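Local coordinates for protein carbamate kinase (PDB 4AXS) that probably acts as a carbamate kinase, transferring a phosphoryl group between carbamoyl phosphate and ADP, at residues A[51-56]-A[317-322]; A[231-236]-A[248-253]. All blocks are in the same frame, centred on the assembly; numbering follows the deposited sequence.

Overall arrangement
The two contacts lie about 15 Å apart, centre to centre, against opposite faces of the mixed sheet that contains strands 64-68, 27-31, 247-251, 309-313 and 328-330. Contact 2 is nested along the chain inside the long loop closed by contact 1: the order is 51-56, 231-236, 248-253, 317-322. Contact 1 joins helix 48-59 to the short helix 318-321, whereas contact 2 lays the start of helix 232-242 on strand 247-251. Two successive residues connect them: V250 faces contact 2, while L251 CD2 packs 4.0 Å from V318 CG2 of contact 1. Helices thus flank both faces, the layered α/β/α architecture of amino acid kinases.

Contact 1: A[51-56]-A[317-322]; sequences AAKIAA and KVEDAL
K53 reaches from helix 48-59 across to E319 and V318 at the start of helix 318-321, and its side chain crosses that of E319 at about a right angle. The ammonium NZ lies 3.0 Å from E319 OE2, a salt bridge that approaches the oxygen on its syn side, 25° out of the carboxylate plane. The bend at chi2 (-80°) swings the CD methylene of K53 beside the carboxylate, 3.4 Å from E319 OE1. The carboxylate therefore meets the end of the lysine at both its charge and its methylenes. Both helices belong to one face of the central sheet in this α/β fold: I54 packs on V64 and V66, and A321 on I311 and A313, while the lysine and glutamate bridge the helices along the outer side of this layer. A bend at its own chi2 folds the E319 carboxylate back toward K53; at this exposed position glutamate can pair with the lysine and still meet solvent. Lysine suits this place because its long chain combines an apolar shaft with a charged end. The shaft serves V318, a compact apolar residue suited to its buried position, whose CG1 touches K53 CE at 4.0 Å beneath the ion pair on the sheet side.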
# COMPACT_ATOMS: atom_id res chain seq x y z
N ALA A 51 3.87 -17.81 2.30
CA ALA A 51 2.51 -17.81 1.81
C ALA A 51 1.90 -19.21 1.88
O ALA A 51 0.81 -19.39 2.44
CB ALA A 51 2.44 -17.25 0.38
N ALA A 52 2.59 -20.19 1.30
CA ALA A 52 2.13 -21.57 1.39
C ALA A 52 1.86 -21.98 2.86
O ALA A 52 0.82 -22.59 3.16
CB ALA A 52 3.12 -22.51 0.73
N LYS A 53 2.77 -21.63 3.76
CA LYS A 53 2.54 -21.89 5.18
C LYS A 53 1.28 -21.16 5.67
O LYS A 53 0.47 -21.74 6.39
CB LYS A 53 3.74 -21.50 6.05
CG LYS A 53 5.11 -21.97 5.57
CD LYS A 53 5.43 -23.43 5.89
CE LYS A 53 6.96 -23.64 5.89
NZ LYS A 53 7.41 -25.05 5.66
N ILE A 54 1.10 -19.90 5.27
CA ILE A 54 -0.09 -19.16 5.68
C ILE A 54 -1.36 -19.79 5.12
O ILE A 54 -2.38 -19.88 5.80
CB ILE A 54 -0.02 -17.66 5.28
CG1 ILE A 54 0.97 -16.91 6.16
CG2 ILE A 54 -1.39 -17.02 5.41
CD1 ILE A 54 1.59 -15.71 5.53
N ALA A 55 -1.29 -20.23 3.87
CA ALA A 55 -2.43 -20.89 3.25
C ALA A 55 -2.89 -22.06 4.12
O ALA A 55 -4.07 -22.15 4.46
CB ALA A 55 -2.07 -21.36 1.85
N ALA A 56 -1.95 -22.94 4.49
CA ALA A 56 -2.27 -24.18 5.20
C ALA A 56 -3.00 -24.00 6.53
O ALA A 56 -3.78 -24.86 6.93
CB ALA A 56 -1.03 -25.04 5.39
N LYS A 317 10.39 -24.82 9.99
CA LYS A 317 9.87 -25.69 11.04
C LYS A 317 8.73 -25.07 11.83
O LYS A 317 8.62 -25.28 13.05
CB LYS A 317 11.01 -26.11 11.96
CG LYS A 317 12.24 -26.60 11.19
CD LYS A 317 13.47 -26.73 12.06
CE LYS A 317 14.75 -26.58 11.26
NZ LYS A 317 15.15 -25.15 11.09
N VAL A 318 7.86 -24.33 11.15
CA VAL A 318 6.85 -23.54 11.84
C VAL A 318 5.53 -24.27 12.06
O VAL A 318 4.79 -23.93 12.98
CB VAL A 318 6.60 -22.20 11.12
CG1 VAL A 318 6.34 -22.42 9.63
CG2 VAL A 318 5.44 -21.46 11.78
N GLU A 319 5.22 -25.25 11.23
CA GLU A 319 4.05 -26.09 11.50
C GLU A 319 4.36 -27.03 12.67
O GLU A 319 3.51 -27.27 13.53
CB GLU A 319 3.60 -26.87 10.25
CG GLU A 319 4.73 -27.37 9.36
CD GLU A 319 5.05 -26.42 8.23
OE1 GLU A 319 4.18 -26.26 7.34
OE2 GLU A 319 6.15 -25.84 8.22
N ASP A 320 5.58 -27.56 12.70
CA ASP A 320 6.04 -28.31 13.86
C ASP A 320 5.93 -27.42 15.09
O ASP A 320 5.43 -27.84 16.14
CB ASP A 320 7.51 -28.74 13.70
CG ASP A 320 7.69 -29.87 12.71
OD1 ASP A 320 7.52 -31.04 13.11
OD2 ASP A 320 8.02 -29.59 11.53
N ALA A 321 6.39 -26.18 14.93
CA ALA A 321 6.51 -25.24 16.03
C ALA A 321 5.18 -25.02 16.73
O ALA A 321 5.13 -24.85 17.95
CB ALA A 321 7.07 -23.92 15.54
N LEU A 322 4.11 -25.04 15.95
CA LEU A 322 2.77 -24.84 16.49
C LEU A 322 2.29 -26.03 17.31
O LEU A 322 1.18 -26.01 17.85
CB LEU A 322 1.79 -24.55 15.36
CG LEU A 322 1.87 -23.12 14.86
CD1 LEU A 322 1.97 -23.13 13.34
CD2 LEU A 322 0.68 -22.30 15.36

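Contact 2: A[231-236]-A[248-253]; sequences DKDFAL and FVVLTA. With SO4 (sulfate ion), chain C; SO4 (sulfate ion), chain B.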
# COMPACT_ATOMS: atom_id res chain seq x y z
N ASP A 231 9.66 -1.06 15.39
CA ASP A 231 10.02 -2.46 15.38
C ASP A 231 8.79 -3.28 15.00
O ASP A 231 7.75 -3.21 15.67
CB ASP A 231 10.55 -2.85 16.75
CG ASP A 231 10.91 -4.32 16.85
OD1 ASP A 231 9.98 -5.15 16.90
OD2 ASP A 231 12.12 -4.62 16.84
N LYS A 232 8.89 -4.03 13.90
CA LYS A 232 7.76 -4.78 13.37
C LYS A 232 7.21 -5.80 14.37
O LYS A 232 6.01 -6.07 14.38
CB LYS A 232 8.13 -5.44 12.03
CG LYS A 232 9.17 -6.56 12.11
CD LYS A 232 8.51 -7.92 12.27
CE LYS A 232 9.41 -9.04 11.76
NZ LYS A 232 10.61 -9.24 12.63
N ASP A 233 8.08 -6.37 15.21
CA ASP A 233 7.59 -7.32 16.22
C ASP A 233 6.67 -6.62 17.25
O ASP A 233 5.56 -7.07 17.50
CB ASP A 233 8.75 -8.10 16.86
CG ASP A 233 9.57 -8.91 15.83
OD1 ASP A 233 8.97 -9.65 15.02
OD2 ASP A 233 10.82 -8.80 15.84
N PHE A 234 7.12 -5.50 17.82
CA PHE A 234 6.27 -4.65 18.64
C PHE A 234 4.97 -4.31 17.91
O PHE A 234 3.87 -4.42 18.45
CB PHE A 234 6.96 -3.31 18.95
CG PHE A 234 8.13 -3.40 19.89
CD1 PHE A 234 8.34 -4.51 20.69
CD2 PHE A 234 9.01 -2.33 20.00
CE1 PHE A 234 9.40 -4.55 21.55
CE2 PHE A 234 10.09 -2.39 20.87
CZ PHE A 234 10.28 -3.50 21.64
N ALA A 235 5.11 -3.86 16.66
CA ALA A 235 3.95 -3.39 15.91
C ALA A 235 2.97 -4.52 15.82
O ALA A 235 1.81 -4.38 16.18
CB ALA A 235 4.36 -2.89 14.50
N LEU A 236 3.43 -5.66 15.35
CA LEU A 236 2.54 -6.78 15.09
C LEU A 236 1.99 -7.39 16.37
O LEU A 236 0.94 -8.05 16.36
CB LEU A 236 3.24 -7.83 14.22
CG LEU A 236 2.96 -7.52 12.76
CD1 LEU A 236 4.14 -7.90 11.87
CD2 LEU A 236 1.68 -8.23 12.31
N PHE A 248 0.73 -15.53 18.61
CA PHE A 248 1.56 -14.56 17.94
C PHE A 248 2.86 -15.27 17.56
O PHE A 248 3.68 -15.55 18.43
CB PHE A 248 1.84 -13.38 18.89
CG PHE A 248 2.78 -12.34 18.32
CD1 PHE A 248 2.86 -12.13 16.94
CD2 PHE A 248 3.56 -11.56 19.16
CE1 PHE A 248 3.72 -11.16 16.41
CE2 PHE A 248 4.43 -10.59 18.64
CZ PHE A 248 4.51 -10.39 17.27
N VAL A 249 3.05 -15.57 16.28
CA VAL A 249 4.27 -16.24 15.84
C VAL A 249 5.27 -15.28 15.22
O VAL A 249 4.94 -14.56 14.28
CB VAL A 249 4.00 -17.32 14.78
CG1 VAL A 249 5.33 -17.90 14.28
CG2 VAL A 249 3.08 -18.40 15.32
N VAL A 250 6.48 -15.30 15.75
CA VAL A 250 7.56 -14.45 15.26
C VAL A 250 8.56 -15.30 14.49
O VAL A 250 9.28 -16.13 15.08
CB VAL A 250 8.27 -13.77 16.45
CG1 VAL A 250 9.53 -13.04 15.99
CG2 VAL A 250 7.31 -12.83 17.19
N LEU A 251 8.61 -15.11 13.17
CA LEU A 251 9.46 -15.93 12.31
C LEU A 251 10.86 -15.38 12.29
O LEU A 251 11.07 -14.18 12.13
CB LEU A 251 8.92 -16.01 10.90
CG LEU A 251 7.59 -16.72 10.78
CD1 LEU A 251 7.16 -16.78 9.31
CD2 LEU A 251 7.67 -18.12 11.39
N THR A 252 11.82 -16.27 12.46
CA THR A 252 13.18 -15.86 12.73
C THR A 252 14.05 -17.07 12.45
O THR A 252 13.56 -18.19 12.44
CB THR A 252 13.33 -15.42 14.20
OG1 THR A 252 14.54 -14.67 14.36
CG2 THR A 252 13.33 -16.63 15.14
N ALA A 253 15.34 -16.84 12.25
CA ALA A 253 16.22 -17.88 11.71
C ALA A 253 16.78 -18.84 12.75
O ALA A 253 17.90 -19.33 12.59
CB ALA A 253 17.36 -17.24 10.92
S SO4 C . 15.29 -12.16 11.62
O1 SO4 C . 15.15 -13.35 12.45
O2 SO4 C . 16.05 -12.55 10.43
O3 SO4 C . 13.96 -11.67 11.26
O4 SO4 C . 16.00 -11.11 12.36
S SO4 B . 13.21 -6.53 10.22
O1 SO4 B . 13.17 -5.07 10.19
O2 SO4 B . 12.43 -6.99 9.07
O3 SO4 B . 14.58 -7.06 10.10
O4 SO4 B . 12.68 -7.04 11.49
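F248, on a central strand of the amino acid kinase α/β fold, sets its ring against the first turn of helix 232-242; the axis of 232-236 runs nearly antiparallel to that of 248-251, at 165° and 10.1 Å at closest approach. With CG anti to the backbone N (chi1 177°), the ring extends toward the helix. L236 O lies over one face and V250 CG2 over the other, while L236 CB rests 4.0 Å from F248 CE1. The ring also approaches the helix backbone obliquely, F248 CZ lying 3.5 Å from D233 O. A flat, apolar phenylalanine fits this layer between helix and strand, and V250, two residues on along the same face, turns CG1 to D233. The two side chains cross at about a right angle, D233 OD1 3.6 Å from V250 CG1. Such a buried carboxylate needs a polar partner, and K232 NZ supplies one, meeting D233 OD1 at 2.9 Å from above the carboxylate plane. D231 caps the helix, its OD1 accepting from F234 N. Sulfates, probably from the crystallisation liquor, lie nearby, where G33 N and N34 ND2 also bind sulfate, consistent with an anion-binding pocket; K232 NZ donates to O4 of the chain B sulfate at 3.2 Å.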